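PDB 6RJ1: Mgp-operon protein 3 from Mycoplasma pneumoniae, which probably takes part, as the adhesin P40/P90, in attaching this human pathogen to host cells, with sugars as likely ligands. Local coordinates for residues N773-D787 / N798-L812. Numbering follows the deposited sequence.
Sequences NSLLNFGTGLKAGVD and NYSAVLLVRGGVVRL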
loop_
_atom_site.group_PDB
_atom_site.type_symbol
_atom_site.label_atom_id
_atom_site.label_comp_id
_atom_site.label_asym_id
_atom_site.label_seq_id
_atom_site.Cartn_x
_atom_site.Cartn_y
_atom_site.Cartn_z
ATOM N N ASN A 773 7.642 -0.383 14.147
ATOM C CA ASN A 773 8.394 0.634 13.413
ATOM C C ASN A 773 7.674 1.988 13.477
ATOM O O ASN A 773 6.454 2.029 13.648
ATOM C CB ASN A 773 8.619 0.199 11.954
ATOM C CG ASN A 773 7.501 0.578 11.012
ATOM O OD1 ASN A 773 7.502 1.658 10.418
ATOM N ND2 ASN A 773 6.516 -0.293 10.865
ATOM N N SER A 774 8.432 3.087 13.301
ATOM C CA SER A 774 7.932 4.471 13.274
ATOM C C SER A 774 8.455 5.145 12.004
ATOM O O SER A 774 8.672 6.360 11.978
ATOM C CB SER A 774 8.416 5.229 14.511
ATOM O OG SER A 774 9.832 5.272 14.534
ATOM N N LEU A 775 8.655 4.331 10.953
ATOM C CA LEU A 775 9.270 4.712 9.695
ATOM C C LEU A 775 8.327 4.649 8.506
ATOM O O LEU A 775 8.405 5.509 7.623
ATOM C CB LEU A 775 10.443 3.732 9.462
ATOM C CG LEU A 775 11.790 4.183 8.857
ATOM C CD1 LEU A 775 12.137 3.354 7.652
ATOM C CD2 LEU A 775 11.867 5.662 8.564
ATOM N N LEU A 776 7.486 3.605 8.445
ATOM C CA LEU A 776 6.616 3.353 7.302
ATOM C C LEU A 776 5.192 3.765 7.527
ATOM O O LEU A 776 4.607 3.438 8.563
ATOM C CB LEU A 776 6.680 1.870 6.877
ATOM C CG LEU A 776 8.060 1.219 6.845
ATOM C CD1 LEU A 776 7.950 -0.272 6.766
ATOM C CD2 LEU A 776 8.924 1.772 5.719
ATOM N N ASN A 777 4.624 4.479 6.548
ATOM C CA ASN A 777 3.234 4.894 6.619
ATOM C C ASN A 777 2.313 3.776 6.139
ATOM O O ASN A 777 2.732 2.896 5.392
ATOM C CB ASN A 777 2.982 6.215 5.898
ATOM C CG ASN A 777 1.859 7.016 6.516
ATOM O OD1 ASN A 777 1.107 6.549 7.372
ATOM N ND2 ASN A 777 1.709 8.247 6.094
ATOM N N PHE A 778 1.076 3.789 6.619
ATOM C CA PHE A 778 0.078 2.779 6.303
ATOM C C PHE A 778 -1.277 3.464 6.163
ATOM O O PHE A 778 -1.569 4.394 6.899
ATOM C CB PHE A 778 0.089 1.717 7.420
ATOM C CG PHE A 778 -1.110 0.812 7.536
ATOM C CD1 PHE A 778 -1.204 -0.344 6.775
ATOM C CD2 PHE A 778 -2.109 1.075 8.459
ATOM C CE1 PHE A 778 -2.294 -1.200 6.909
ATOM C CE2 PHE A 778 -3.200 0.216 8.588
ATOM C CZ PHE A 778 -3.284 -0.916 7.811
ATOM N N GLY A 779 -2.069 3.011 5.207
ATOM C CA GLY A 779 -3.390 3.558 4.933
ATOM C C GLY A 779 -4.435 2.474 4.867
ATOM O O GLY A 779 -4.211 1.440 4.243
ATOM N N THR A 780 -5.584 2.704 5.512
ATOM C CA THR A 780 -6.671 1.732 5.597
ATOM C C THR A 780 -8.052 2.395 5.661
ATOM O O THR A 780 -8.175 3.553 6.066
ATOM C CB THR A 780 -6.422 0.789 6.820
ATOM O OG1 THR A 780 -7.324 -0.317 6.793
ATOM C CG2 THR A 780 -6.535 1.510 8.165
ATOM N N GLY A 781 -9.065 1.618 5.304
ATOM C CA GLY A 781 -10.469 1.979 5.405
ATOM C C GLY A 781 -10.969 3.088 4.520
ATOM O O GLY A 781 -11.622 4.004 5.021
ATOM N N LEU A 782 -10.736 3.000 3.200
ATOM C CA LEU A 782 -11.285 4.022 2.315
ATOM C C LEU A 782 -12.808 3.852 2.217
ATOM O O LEU A 782 -13.290 2.752 1.929
ATOM C CB LEU A 782 -10.649 4.042 0.918
ATOM C CG LEU A 782 -11.205 5.146 0.024
ATOM C CD1 LEU A 782 -10.334 6.368 0.034
ATOM C CD2 LEU A 782 -11.473 4.662 -1.345
ATOM N N LYS A 783 -13.553 4.930 2.521
ATOM C CA LYS A 783 -15.004 4.947 2.442
ATOM C C LYS A 783 -15.471 6.276 1.902
ATOM O O LYS A 783 -15.099 7.331 2.421
ATOM C CB LYS A 783 -15.642 4.697 3.814
ATOM C CG LYS A 783 -16.582 3.508 3.855
ATOM C CD LYS A 783 -17.946 3.758 3.247
ATOM C CE LYS A 783 -18.893 2.622 3.562
ATOM N NZ LYS A 783 -18.425 1.302 3.021
ATOM N N ALA A 784 -16.292 6.223 0.860
ATOM C CA ALA A 784 -16.882 7.404 0.241
ATOM C C ALA A 784 -18.183 7.745 0.947
ATOM O O ALA A 784 -18.766 6.895 1.622
ATOM C CB ALA A 784 -17.149 7.135 -1.229
ATOM N N GLY A 785 -18.630 8.979 0.777
ATOM C CA GLY A 785 -19.874 9.452 1.362
ATOM C C GLY A 785 -20.414 10.724 0.750
ATOM O O GLY A 785 -19.665 11.684 0.580
ATOM N N VAL A 786 -21.724 10.741 0.434
ATOM C CA VAL A 786 -22.422 11.917 -0.122
ATOM C C VAL A 786 -22.861 12.797 1.047
ATOM O O VAL A 786 -23.609 12.340 1.915
ATOM C CB VAL A 786 -23.621 11.554 -1.050
ATOM C CG1 VAL A 786 -24.294 12.808 -1.609
ATOM C CG2 VAL A 786 -23.188 10.638 -2.184
ATOM N N ASP A 787 -22.382 14.052 1.070
ATOM C CA ASP A 787 -22.695 15.041 2.101
ATOM C C ASP A 787 -24.218 15.280 2.170
ATOM O O ASP A 787 -24.827 15.581 1.137
ATOM C CB ASP A 787 -21.912 16.346 1.840
ATOM C CG ASP A 787 -22.144 17.483 2.827
ATOM O OD1 ASP A 787 -22.086 17.231 4.056
ATOM O OD2 ASP A 787 -22.356 18.632 2.368
ATOM N N ASN A 798 -22.379 17.336 -2.908
ATOM C CA ASN A 798 -20.963 17.043 -2.673
ATOM C C ASN A 798 -20.718 15.654 -2.105
ATOM O O ASN A 798 -21.559 15.100 -1.398
ATOM C CB ASN A 798 -20.316 18.078 -1.734
ATOM C CG ASN A 798 -20.356 19.524 -2.176
ATOM O OD1 ASN A 798 -20.287 19.866 -3.365
ATOM N ND2 ASN A 798 -20.447 20.413 -1.199
ATOM N N TYR A 799 -19.535 15.109 -2.396
ATOM C CA TYR A 799 -19.109 13.815 -1.889
ATOM C C TYR A 799 -17.613 13.773 -1.658
ATOM O O TYR A 799 -16.838 14.405 -2.383
ATOM C CB TYR A 799 -19.608 12.640 -2.750
ATOM C CG TYR A 799 -19.151 12.659 -4.190
ATOM C CD1 TYR A 799 -17.973 12.023 -4.578
ATOM C CD2 TYR A 799 -19.928 13.254 -5.179
ATOM C CE1 TYR A 799 -17.560 12.013 -5.909
ATOM C CE2 TYR A 799 -19.525 13.253 -6.512
ATOM C CZ TYR A 799 -18.339 12.632 -6.871
ATOM O OH TYR A 799 -17.945 12.631 -8.182
ATOM N N SER A 800 -17.215 13.040 -0.624
ATOM C CA SER A 800 -15.827 12.889 -0.235
ATOM C C SER A 800 -15.557 11.468 0.183
ATOM O O SER A 800 -16.477 10.739 0.525
ATOM C CB SER A 800 -15.503 13.831 0.921
ATOM O OG SER A 800 -15.640 15.184 0.524
ATOM N N ALA A 801 -14.297 11.077 0.161
ATOM C CA ALA A 801 -13.869 9.769 0.626
ATOM C C ALA A 801 -12.888 10.011 1.742
ATOM O O ALA A 801 -12.111 10.968 1.691
ATOM C CB ALA A 801 -13.204 8.993 -0.490
ATOM N N VAL A 802 -12.961 9.198 2.786
ATOM C CA VAL A 802 -12.018 9.354 3.886
ATOM C C VAL A 802 -11.281 8.051 4.120
ATOM O O VAL A 802 -11.767 6.985 3.741
ATOM C CB VAL A 802 -12.596 9.965 5.201
ATOM C CG1 VAL A 802 -13.237 11.337 4.974
ATOM C CG2 VAL A 802 -13.550 9.012 5.900
ATOM N N LEU A 803 -10.100 8.147 4.722
ATOM C CA LEU A 803 -9.272 6.997 5.084
ATOM C C LEU A 803 -8.378 7.346 6.266
ATOM O O LEU A 803 -8.050 8.520 6.494
ATOM C CB LEU A 803 -8.450 6.443 3.896
ATOM C CG LEU A 803 -7.288 7.288 3.397
ATOM C CD1 LEU A 803 -6.064 6.440 3.171
ATOM C CD2 LEU A 803 -7.671 8.077 2.168
ATOM N N LEU A 804 -8.002 6.320 7.022
ATOM C CA LEU A 804 -7.144 6.469 8.184
ATOM C C LEU A 804 -5.725 6.084 7.814
ATOM O O LEU A 804 -5.502 5.083 7.115
ATOM C CB LEU A 804 -7.682 5.591 9.328
ATOM C CG LEU A 804 -8.481 6.279 10.459
ATOM C CD1 LEU A 804 -9.493 7.302 9.943
ATOM C CD2 LEU A 804 -9.194 5.257 11.299
ATOM N N VAL A 805 -4.774 6.924 8.226
ATOM C CA VAL A 805 -3.329 6.737 8.044
ATOM C C VAL A 805 -2.648 6.867 9.409
ATOM O O VAL A 805 -3.303 7.248 10.385
ATOM C CB VAL A 805 -2.690 7.669 6.974
ATOM C CG1 VAL A 805 -3.176 7.318 5.571
ATOM C CG2 VAL A 805 -2.912 9.147 7.293
ATOM N N ARG A 806 -1.343 6.568 9.487
ATOM C CA ARG A 806 -0.614 6.699 10.741
ATOM C C ARG A 806 -0.535 8.168 11.132
ATOM O O ARG A 806 -0.021 8.992 10.363
ATOM C CB ARG A 806 0.783 6.087 10.643
ATOM C CG ARG A 806 0.778 4.608 10.311
ATOM C CD ARG A 806 2.157 4.013 10.460
ATOM N NE ARG A 806 2.542 3.853 11.862
ATOM C CZ ARG A 806 3.717 3.400 12.270
ATOM N NH1 ARG A 806 4.657 3.088 11.390
ATOM N NH2 ARG A 806 3.969 3.265 13.563
ATOM N N GLY A 807 -1.124 8.485 12.286
ATOM C CA GLY A 807 -1.129 9.831 12.841
ATOM C C GLY A 807 -2.324 10.714 12.569
ATOM O O GLY A 807 -2.473 11.742 13.234
ATOM N N GLY A 808 -3.161 10.350 11.608
ATOM C CA GLY A 808 -4.327 11.160 11.289
ATOM C C GLY A 808 -5.277 10.631 10.235
ATOM O O GLY A 808 -5.120 9.518 9.732
ATOM N N VAL A 809 -6.290 11.450 9.917
ATOM C CA VAL A 809 -7.308 11.149 8.919
ATOM C C VAL A 809 -7.061 11.954 7.639
ATOM O O VAL A 809 -6.710 13.137 7.699
ATOM C CB VAL A 809 -8.750 11.324 9.489
ATOM C CG1 VAL A 809 -9.046 12.770 9.892
ATOM C CG2 VAL A 809 -9.816 10.797 8.525
ATOM N N VAL A 810 -7.245 11.303 6.484
ATOM C CA VAL A 810 -7.106 11.967 5.191
ATOM C C VAL A 810 -8.459 11.977 4.480
ATOM O O VAL A 810 -9.143 10.952 4.394
ATOM C CB VAL A 810 -5.919 11.497 4.298
ATOM C CG1 VAL A 810 -5.356 10.164 4.747
ATOM C CG2 VAL A 810 -6.261 11.484 2.808
ATOM N N ARG A 811 -8.855 13.172 4.036
ATOM C CA ARG A 811 -10.090 13.410 3.313
ATOM C C ARG A 811 -9.766 13.720 1.857
ATOM O O ARG A 811 -8.867 14.525 1.565
ATOM C CB ARG A 811 -10.877 14.567 3.945
ATOM C CG ARG A 811 -12.272 14.714 3.363
ATOM C CD ARG A 811 -13.016 15.866 3.968
ATOM N NE ARG A 811 -14.189 16.198 3.172
ATOM C CZ ARG A 811 -15.027 17.186 3.452
ATOM N NH1 ARG A 811 -14.828 17.956 4.515
ATOM N NH2 ARG A 811 -16.078 17.408 2.678
ATOM N N LEU A 812 -10.518 13.090 0.953
ATOM C CA LEU A 812 -10.379 13.267 -0.488
ATOM C C LEU A 812 -11.632 13.923 -1.034
ATOM O O LEU A 812 -12.722 13.389 -0.877
ATOM C CB LEU A 812 -10.052 11.932 -1.177
ATOM C CG LEU A 812 -8.881 11.148 -0.565
ATOM C CD1 LEU A 812 -8.805 9.753 -1.135
ATOM C CD2 LEU A 812 -7.562 11.902 -0.698
#
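The guanidinium of Arg806 holds the backbone carbonyls of Asn773 and Leu776, in the loop ahead of strand 779-786. Arg806 NH1 and NH2 grip one oxygen, Asn773 O, end-on. Arg806 NH2 lies 2.8 Å from Asn773 O, in the carbonyl plane, while NH1 meets the same oxygen from above that plane. Arg806 NH1 also gives a nearly straight bond to Leu776 O at 2.8 Å (166°). Both carbonyl oxygens sit at the edge of the guanidinium, close to its plane. A bend at chi3 (74°) turns the long side chain back along the loop to reach them. Asp769 forms a salt bridge with Arg806 NE. Asn773 OD1 accepts from Leu775 N, an Asx turn, and from Leu776 N, which completes an Asx motif. Asn777 OD1 takes the backbone N of Arg806 at 3.2 Å, in its carbonyl plane, and also that of Phe778. Asn777 ND2 is hydrogen-bonded to Leu733 O.

Beyond this point strands 779-786 and 799-805 run antiparallel. Thr780 pairs with Leu804, Lys783 with Val802 and Gly785 with Ser800, each through two backbone bonds. The register slips by one residue between Thr780 and Lys783, a beta bulge that includes Gly781 at positive phi. Asp787 N to Asn798 O closes the far end at 2.8 Å.

At the bulge, Leu782 stands with CG anti to its backbone N (chi1 -178°). Leu782 CD1 touches Leu803 CD2 at 3.8 Å, Ala801 CB and Leu812 CD1. Val551 and Ala553 of strand 549-563 pack against Leu782 too. On the other face, Tyr865 meets Val802 and Leu804.

Strands 799-805 and 808-815 form a hairpin with a type II turn, and strand 779-786 adds to its side. The buried arginine probably keeps its charge, balanced by Asp769, and ties the hairpin turn to the loop by hydrogen bonds to the loop's carbonyl oxygens.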